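Local atomic coordinates of L-methionine gamma-lyase (Fusobacterium nucleatum subsp. nucleatum, PDB entry 6LXU), a protein that belongs to the pyridoxal phosphate-dependent enzymes of the Cys/Met metabolism family, carries its cofactor covalently attached, and assembles from four protein chains. Residues P65-T68 with V69-K73; Q350-A353 with S354-S358; A43-G46 with G47-F50. One frame throughout, in Å; residues are numbered along the deposited sequence.

Overall arrangement
All three contacts are local, each between neighbouring turns of one continuous stretch. Interactions 1 and 2 are largely buried, while interaction 3 is partly buried and lies farthest out, its centre about 37 Å from the centre of the chain. Interaction 1 opens helix 65-78 and interaction 3 spans helix 43-50, the preceding helix; their nearest atoms are about 9 Å apart. Interaction 2 is an irregular loop held by turn bonds and a histidine-serine pair, whereas interaction 1 centres on a carboxylate and interaction 3 on guanidinium groups. Although interactions 2 and 3 are about 42 Å apart at their nearest atoms within one chain, each packs against the other's counterpart in the third subunit.

Interaction 1: residues P65-T68 with V69-K73; sequences PTTT and VLENK
Thr68 OG1 has several partners, and one of them is a water that leads across to Glu71. The water stands 2.8 Å from Thr68 OG1 and 3.0 Å from Glu71 OE1, bridging two oxygens that are themselves 4.2 Å apart. Tyr57 OH and the carbonyl oxygen of Asn64 are also within bonding reach of this hydroxyl, tying the start of helix 65-78 to the chain just before it; the water and Asn64 O compete for its one proton.

Glu71 reaches back along the helix toward its own N-terminal turn. Its CG lies anti to the carbonyl carbon (chi1 -71°), which brings that methylene to 3.3 Å from Thr67 O, and the extended chain then carries the carboxylate past the Thr67 methyl. Thr67 CG2 sits 3.7 Å from Glu71 OE2. One step on, Thr68 and Asn72 run alongside each other in the same direction, with Thr68 CG2 against Asn72 ND2 at 3.7 Å.

Beneath these side chains the backbone tightens along the helix. Val69 N meets Pro65 O in a weak bond of 3.3 Å, and the bond from Leu70 N to Thr66 O is weak as well. One residue further the bond is sound and fairly straight: Glu71 N lies 2.9 Å from Thr67 O.

The carboxylate has further partners in the fold: OE1 forms a salt bridge with Arg236, and OE2 takes the backbone N-H of Ala85 on strand 82-86. A buried acid with donors at both oxygens is probably ionised, its charge shared between arginine, water and strand amide, which should also hold its rotation.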
loop_
_atom_site.group_PDB
_atom_site.type_symbol
_atom_site.label_atom_id
_atom_site.label_comp_id
_atom_site.label_asym_id
_atom_site.label_seq_id
_atom_site.Cartn_x
_atom_site.Cartn_y
_atom_site.Cartn_z
ATOM N N PRO A 65 -1.771 -1.273 -16.288
ATOM C CA PRO A 65 -3.232 -1.112 -16.364
ATOM C C PRO A 65 -3.831 -0.165 -15.322
ATOM O O PRO A 65 -4.784 0.543 -15.629
ATOM C CB PRO A 65 -3.784 -2.529 -16.260
ATOM C CG PRO A 65 -2.628 -3.425 -16.105
ATOM C CD PRO A 65 -1.359 -2.672 -16.159
ATOM N N THR A 66 -3.312 -0.167 -14.092
ATOM C CA THR A 66 -3.790 0.797 -13.099
ATOM C C THR A 66 -3.534 2.224 -13.584
ATOM O O THR A 66 -4.402 3.085 -13.570
ATOM C CB THR A 66 -3.147 0.555 -11.721
ATOM O OG1 THR A 66 -3.313 -0.811 -11.341
ATOM C CG2 THR A 66 -3.728 1.498 -10.681
ATOM N N THR A 67 -2.311 2.459 -14.052
ATOM C CA THR A 67 -1.935 3.776 -14.534
ATOM C C THR A 67 -2.744 4.188 -15.767
ATOM O O THR A 67 -3.089 5.355 -15.907
ATOM C CB THR A 67 -0.438 3.796 -14.805
ATOM O OG1 THR A 67 0.194 3.298 -13.624
ATOM C CG2 THR A 67 0.052 5.176 -15.108
ATOM N N THR A 68 -3.036 3.229 -16.641
ATOM C CA THR A 68 -3.861 3.532 -17.817
ATOM C C THR A 68 -5.219 4.120 -17.443
ATOM O O THR A 68 -5.694 5.055 -18.090
ATOM C CB THR A 68 -4.057 2.277 -18.672
ATOM O OG1 THR A 68 -2.780 1.913 -19.195
ATOM C CG2 THR A 68 -5.033 2.507 -19.827
ATOM N N VAL A 69 -5.840 3.582 -16.405
ATOM C CA VAL A 69 -7.121 4.121 -15.942
ATOM C C VAL A 69 -6.986 5.575 -15.540
ATOM O O VAL A 69 -7.797 6.408 -15.928
ATOM C CB VAL A 69 -7.707 3.271 -14.818
ATOM C CG1 VAL A 69 -8.906 3.949 -14.169
ATOM C CG2 VAL A 69 -8.105 1.918 -15.369
ATOM N N LEU A 70 -5.931 5.881 -14.781
ATOM C CA LEU A 70 -5.678 7.253 -14.385
ATOM C C LEU A 70 -5.477 8.168 -15.590
ATOM O O LEU A 70 -6.006 9.278 -15.650
ATOM C CB LEU A 70 -4.460 7.302 -13.461
ATOM C CG LEU A 70 -3.962 8.687 -13.064
ATOM C CD1 LEU A 70 -5.044 9.481 -12.358
ATOM C CD2 LEU A 70 -2.733 8.555 -12.177
ATOM N N GLU A 71 -4.665 7.696 -16.527
ATOM C CA GLU A 71 -4.387 8.448 -17.744
ATOM C C GLU A 71 -5.659 8.744 -18.533
ATOM O O GLU A 71 -5.878 9.869 -18.995
ATOM C CB GLU A 71 -3.394 7.677 -18.598
ATOM C CG GLU A 71 -2.001 7.682 -17.973
ATOM C CD GLU A 71 -1.001 6.757 -18.621
ATOM O OE1 GLU A 71 -1.389 5.835 -19.365
ATOM O OE2 GLU A 71 0.214 6.942 -18.345
ATOM N N ASN A 72 -6.489 7.726 -18.691
ATOM C CA ASN A 72 -7.767 7.899 -19.394
ATOM C C ASN A 72 -8.690 8.878 -18.673
ATOM O O ASN A 72 -9.396 9.662 -19.318
ATOM C CB ASN A 72 -8.486 6.553 -19.537
ATOM C CG ASN A 72 -7.803 5.604 -20.480
ATOM O OD1 ASN A 72 -7.006 5.998 -21.299
ATOM N ND2 ASN A 72 -8.154 4.331 -20.380
ATOM N N LYS A 73 -8.687 8.832 -17.351
ATOM C CA LYS A 73 -9.530 9.722 -16.544
ATOM C C LYS A 73 -9.131 11.168 -16.714
ATOM O O LYS A 73 -9.984 12.030 -16.929
ATOM C CB LYS A 73 -9.477 9.373 -15.054
ATOM C CG LYS A 73 -10.342 8.203 -14.673
ATOM C CD LYS A 73 -10.278 7.870 -13.195
ATOM C CE LYS A 73 -11.077 6.614 -12.912
ATOM N NZ LYS A 73 -12.532 6.811 -13.137
HETATM O O HOH W 1 -0.273 3.129 -18.634
#

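Interaction 2: residues Q350-A353 with S354-S358. With NO3 (nitrate ion), chain C.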
loop_
_atom_site.group_PDB
_atom_site.type_symbol
_atom_site.label_atom_id
_atom_site.label_comp_id
_atom_site.label_asym_id
_atom_site.label_seq_id
_atom_site.Cartn_x
_atom_site.Cartn_y
_atom_site.Cartn_z
ATOM N N GLN A 350 1.739 29.616 3.974
ATOM C CA GLN A 350 3.163 29.922 3.972
ATOM C C GLN A 350 3.376 31.430 3.879
ATOM O O GLN A 350 2.549 32.141 3.303
ATOM C CB GLN A 350 3.865 29.221 2.809
ATOM C CG GLN A 350 3.222 29.394 1.449
ATOM C CD GLN A 350 4.069 28.775 0.362
ATOM O OE1 GLN A 350 4.953 29.425 -0.176
ATOM N NE2 GLN A 350 3.806 27.509 0.038
ATOM N N HIS A 351 4.508 31.885 4.409
ATOM C CA HIS A 351 4.932 33.286 4.379
ATOM C C HIS A 351 6.266 33.272 3.651
ATOM O O HIS A 351 7.300 33.018 4.277
ATOM C CB HIS A 351 5.053 33.801 5.809
ATOM C CG HIS A 351 5.605 35.188 5.911
ATOM N ND1 HIS A 351 6.660 35.508 6.738
ATOM C CD2 HIS A 351 5.231 36.336 5.301
ATOM C CE1 HIS A 351 6.906 36.804 6.632
ATOM N NE2 HIS A 351 6.059 37.326 5.765
ATOM N N PRO A 352 6.255 33.474 2.320
ATOM C CA PRO A 352 7.489 33.231 1.571
ATOM C C PRO A 352 8.717 34.004 2.062
ATOM O O PRO A 352 9.829 33.453 2.051
ATOM C CB PRO A 352 7.120 33.622 0.146
ATOM C CG PRO A 352 5.663 33.395 0.055
ATOM C CD PRO A 352 5.100 33.641 1.415
ATOM N N ALA A 353 8.535 35.242 2.525
ATOM C CA ALA A 353 9.692 36.052 2.927
ATOM C C ALA A 353 10.485 35.424 4.064
ATOM O O ALA A 353 11.707 35.570 4.091
ATOM C CB ALA A 353 9.263 37.474 3.298
ATOM N N SER A 354 9.817 34.742 4.996
ATOM C CA SER A 354 10.500 34.092 6.113
ATOM C C SER A 354 10.725 32.597 5.928
ATOM O O SER A 354 11.442 31.998 6.732
ATOM C CB SER A 354 9.725 34.299 7.409
ATOM O OG SER A 354 8.495 33.584 7.395
ATOM N N MET A 355 10.129 31.998 4.896
ATOM C CA MET A 355 10.103 30.533 4.754
ATOM C C MET A 355 10.855 30.137 3.483
ATOM O O MET A 355 12.088 30.003 3.522
ATOM C CB MET A 355 8.648 30.031 4.832
ATOM C CG MET A 355 8.090 30.268 6.230
ATOM S SD MET A 355 6.348 29.879 6.445
ATOM C CE MET A 355 6.315 28.117 6.118
ATOM N N THR A 356 10.170 30.023 2.351
ATOM C CA THR A 356 10.801 29.563 1.124
ATOM C C THR A 356 11.941 30.479 0.671
ATOM O O THR A 356 12.910 29.998 0.069
ATOM C CB THR A 356 9.798 29.454 -0.029
ATOM O OG1 THR A 356 9.079 30.681 -0.143
ATOM C CG2 THR A 356 8.808 28.338 0.205
ATOM N N HIS A 357 11.814 31.784 0.929
ATOM C CA HIS A 357 12.825 32.757 0.480
ATOM C C HIS A 357 13.752 33.247 1.593
ATOM O O HIS A 357 14.391 34.306 1.452
ATOM C CB HIS A 357 12.141 33.922 -0.240
ATOM C CG HIS A 357 11.511 33.532 -1.535
ATOM N ND1 HIS A 357 10.415 32.699 -1.618
ATOM C CD2 HIS A 357 11.832 33.859 -2.810
ATOM C CE1 HIS A 357 10.086 32.537 -2.887
ATOM N NE2 HIS A 357 10.928 33.235 -3.628
ATOM N N SER A 358 13.884 32.460 2.664
ATOM C CA SER A 358 14.821 32.770 3.749
ATOM C C SER A 358 16.294 32.947 3.344
ATOM O O SER A 358 17.013 33.672 4.034
ATOM C CB SER A 358 14.743 31.706 4.849
ATOM O OG SER A 358 15.257 30.464 4.401
HETATM N N NO3 C . 4.129 25.348 -3.477
HETATM O O1 NO3 C . 3.162 24.639 -3.701
HETATM O O2 NO3 C . 4.673 25.975 -4.432
HETATM O O3 NO3 C . 4.579 25.459 -2.300
HETATM O O HOH W 2 7.198 30.456 -2.247
#
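The loop leaving strand 348-350 coils back on itself, the carbonyls of His351 and Pro352 collecting N-H groups from Ser354, Met355 and His357, and overlaps a type I turn from Met355 to Ser358. Pro352 O accepts twice: His357 N approaches at 2.8 Å, tilted slightly from the carbonyl plane, while Met355 N comes from well above that plane at 3.2 Å. The preceding carbonyl, His351 O, takes Ser354 N at 3.1 Å, again from above its plane.

Side chains brace the coil on both flanks. The imidazole of His351 offers its edge to Ser354, and His351 ND1 and Ser354 OG meet at 2.7 Å, near the ring plane. Ser354 OG gets there by standing between its own backbone N and carbonyl carbon (chi1 69°), which tucks it back toward the histidine. The other ring nitrogen, NE2, is bonded to Asp372 O, so the imidazole is held through both ring nitrogens. Met355 bends at its thioether, and the sulfur receives the His351 backbone N-H in a weak but straight bond, Met355 SD to His351 N 3.4 Å.

Thr356 OG1 lies 3.5 Å from Pro352 CB, and pairs with His357 ND1 at 2.8 Å. In one of the two modelled conformers of Gln350, a water joins the same hydroxyl to Gln350 OE1, and Gln350 NE2 donates at 3.2 Å to O3 of a nitrate ion, probably from the crystallisation liquor, which Ser341 N also binds. At the far end of the loop, Ser358 OG reaches Gly47 O of the third subunit.

Helix 322-332 lies against His351, Ala353 and Ser354, helix 362-367 sends Arg365 against Ala353 and His357, and Gln350 still bonds through its backbone to Arg376 of strand 374-378.

Interaction 3: residues A43-G46 with G47-F50; sequences AEQG and GRRF
Gln45, Gly46 and Arg48 carry most of this contact within helix 43-50, and Gln45 meets both Arg48 and Arg49. Its chain is fully extended, with CG anti to the backbone N (chi1 -180°), which carries the amide out alongside Arg49. There the amide stacks on the guanidinium, the two planes 26° apart, with Gln45 NE2 3.5 Å from Arg49 NH2. The amide carbon CD lies over the rim of the guanidinium rather than its centre.

Arg48 takes a different course. A bend at chi3 (-67°) folds its guanidinium back along the helix, one face laid over Glu44 O and Gln45 CA. Arg48 NH2 comes to 3.6 Å from Gln45 CA, while Arg48 CG sits 3.4 Å from Glu44 O. Glu44 O also accepts Arg48 N at 2.9 Å.

Gly46 contributes backbone alone. Gly46 O takes Phe50 N at 3.0 Å, nearly in line with the C=O bond, and lies at the edge of the Phe50 ring, 3.3 Å from Phe50 CD2.

Glu54 gathers two of these groups, one carboxylate oxygen in a salt bridge with Arg48 NE and the other accepting from Gln45 NE2; Gln45 OE1 takes Asp41 N. Arg49 bonds instead to the carbonyls of Ala55 and Tyr57.

Gln45 and Arg49 thus stack polar end on polar end while bonding elsewhere, whereas Arg48 packs its guanidinium on backbone. Glu44 OE1 and Arg48 NH1 stand 6.0 Å apart and do not pair: Arg48 has its salt bridge with Glu54 in the following loop, and Glu44 OE2 forms one with Lys327 of the third subunit.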
loop_
_atom_site.group_PDB
_atom_site.type_symbol
_atom_site.label_atom_id
_atom_site.label_comp_id
_atom_site.label_asym_id
_atom_site.label_seq_id
_atom_site.Cartn_x
_atom_site.Cartn_y
_atom_site.Cartn_z
ATOM N N ALA A 43 6.074 -17.003 -27.055
ATOM C CA ALA A 43 7.080 -16.136 -27.668
ATOM C C ALA A 43 6.427 -15.209 -28.690
ATOM O O ALA A 43 6.716 -14.019 -28.743
ATOM C CB ALA A 43 8.174 -16.960 -28.335
ATOM N N GLU A 44 5.518 -15.779 -29.486
ATOM C CA GLU A 44 4.837 -15.018 -30.542
ATOM C C GLU A 44 3.996 -13.871 -29.987
ATOM O O GLU A 44 3.997 -12.784 -30.551
ATOM C CB GLU A 44 3.970 -15.928 -31.418
ATOM C CG GLU A 44 4.759 -16.905 -32.294
ATOM C CD GLU A 44 5.125 -18.223 -31.611
ATOM O OE1 GLU A 44 4.899 -18.398 -30.391
ATOM O OE2 GLU A 44 5.654 -19.121 -32.300
ATOM N N GLN A 45 3.319 -14.094 -28.863
ATOM C CA GLN A 45 2.571 -12.999 -28.225
ATOM C C GLN A 45 3.517 -11.872 -27.794
ATOM O O GLN A 45 3.241 -10.695 -28.011
ATOM C CB GLN A 45 1.747 -13.482 -27.035
ATOM C CG GLN A 45 0.961 -12.350 -26.377
ATOM C CD GLN A 45 0.120 -12.817 -25.225
ATOM O OE1 GLN A 45 0.646 -13.250 -24.203
ATOM N NE2 GLN A 45 -1.195 -12.728 -25.374
ATOM N N GLY A 46 4.660 -12.229 -27.200
ATOM C CA GLY A 46 5.648 -11.208 -26.848
ATOM C C GLY A 46 6.070 -10.412 -28.073
ATOM O O GLY A 46 6.100 -9.186 -28.052
ATOM N N GLY A 47 6.373 -11.120 -29.163
ATOM C CA GLY A 47 6.737 -10.457 -30.420
ATOM C C GLY A 47 5.663 -9.518 -30.946
ATOM O O GLY A 47 5.959 -8.407 -31.360
ATOM N N ARG A 48 4.416 -9.962 -30.886
ATOM C CA ARG A 48 3.306 -9.129 -31.359
ATOM C C ARG A 48 3.173 -7.858 -30.528
ATOM O O ARG A 48 2.913 -6.787 -31.065
ATOM C CB ARG A 48 1.990 -9.897 -31.371
ATOM C CG ARG A 48 1.905 -10.919 -32.494
ATOM C CD ARG A 48 0.497 -11.459 -32.659
ATOM N NE ARG A 48 0.074 -12.265 -31.515
ATOM C CZ ARG A 48 0.291 -13.576 -31.356
ATOM N NH1 ARG A 48 0.939 -14.276 -32.286
ATOM N NH2 ARG A 48 -0.143 -14.190 -30.267
ATOM N N ARG A 49 3.392 -7.950 -29.219
ATOM C CA ARG A 49 3.314 -6.740 -28.387
ATOM C C ARG A 49 4.436 -5.777 -28.683
ATOM O O ARG A 49 4.195 -4.583 -28.789
ATOM C CB ARG A 49 3.271 -7.081 -26.915
ATOM C CG ARG A 49 1.977 -7.772 -26.591
ATOM C CD ARG A 49 1.597 -7.572 -25.166
ATOM N NE ARG A 49 0.369 -8.307 -24.897
ATOM C CZ ARG A 49 0.114 -8.987 -23.792
ATOM N NH1 ARG A 49 0.997 -9.013 -22.799
ATOM N NH2 ARG A 49 -1.037 -9.642 -23.669
ATOM N N PHE A 50 5.653 -6.289 -28.863
ATOM C CA PHE A 50 6.781 -5.432 -29.222
ATOM C C PHE A 50 6.650 -4.815 -30.618
ATOM O O PHE A 50 7.175 -3.732 -30.866
ATOM C CB PHE A 50 8.111 -6.178 -29.091
ATOM C CG PHE A 50 8.656 -6.157 -27.696
ATOM C CD1 PHE A 50 9.338 -5.040 -27.246
ATOM C CD2 PHE A 50 8.455 -7.221 -26.822
ATOM C CE1 PHE A 50 9.840 -4.981 -25.959
ATOM C CE2 PHE A 50 8.956 -7.163 -25.520
ATOM C CZ PHE A 50 9.637 -6.038 -25.094
#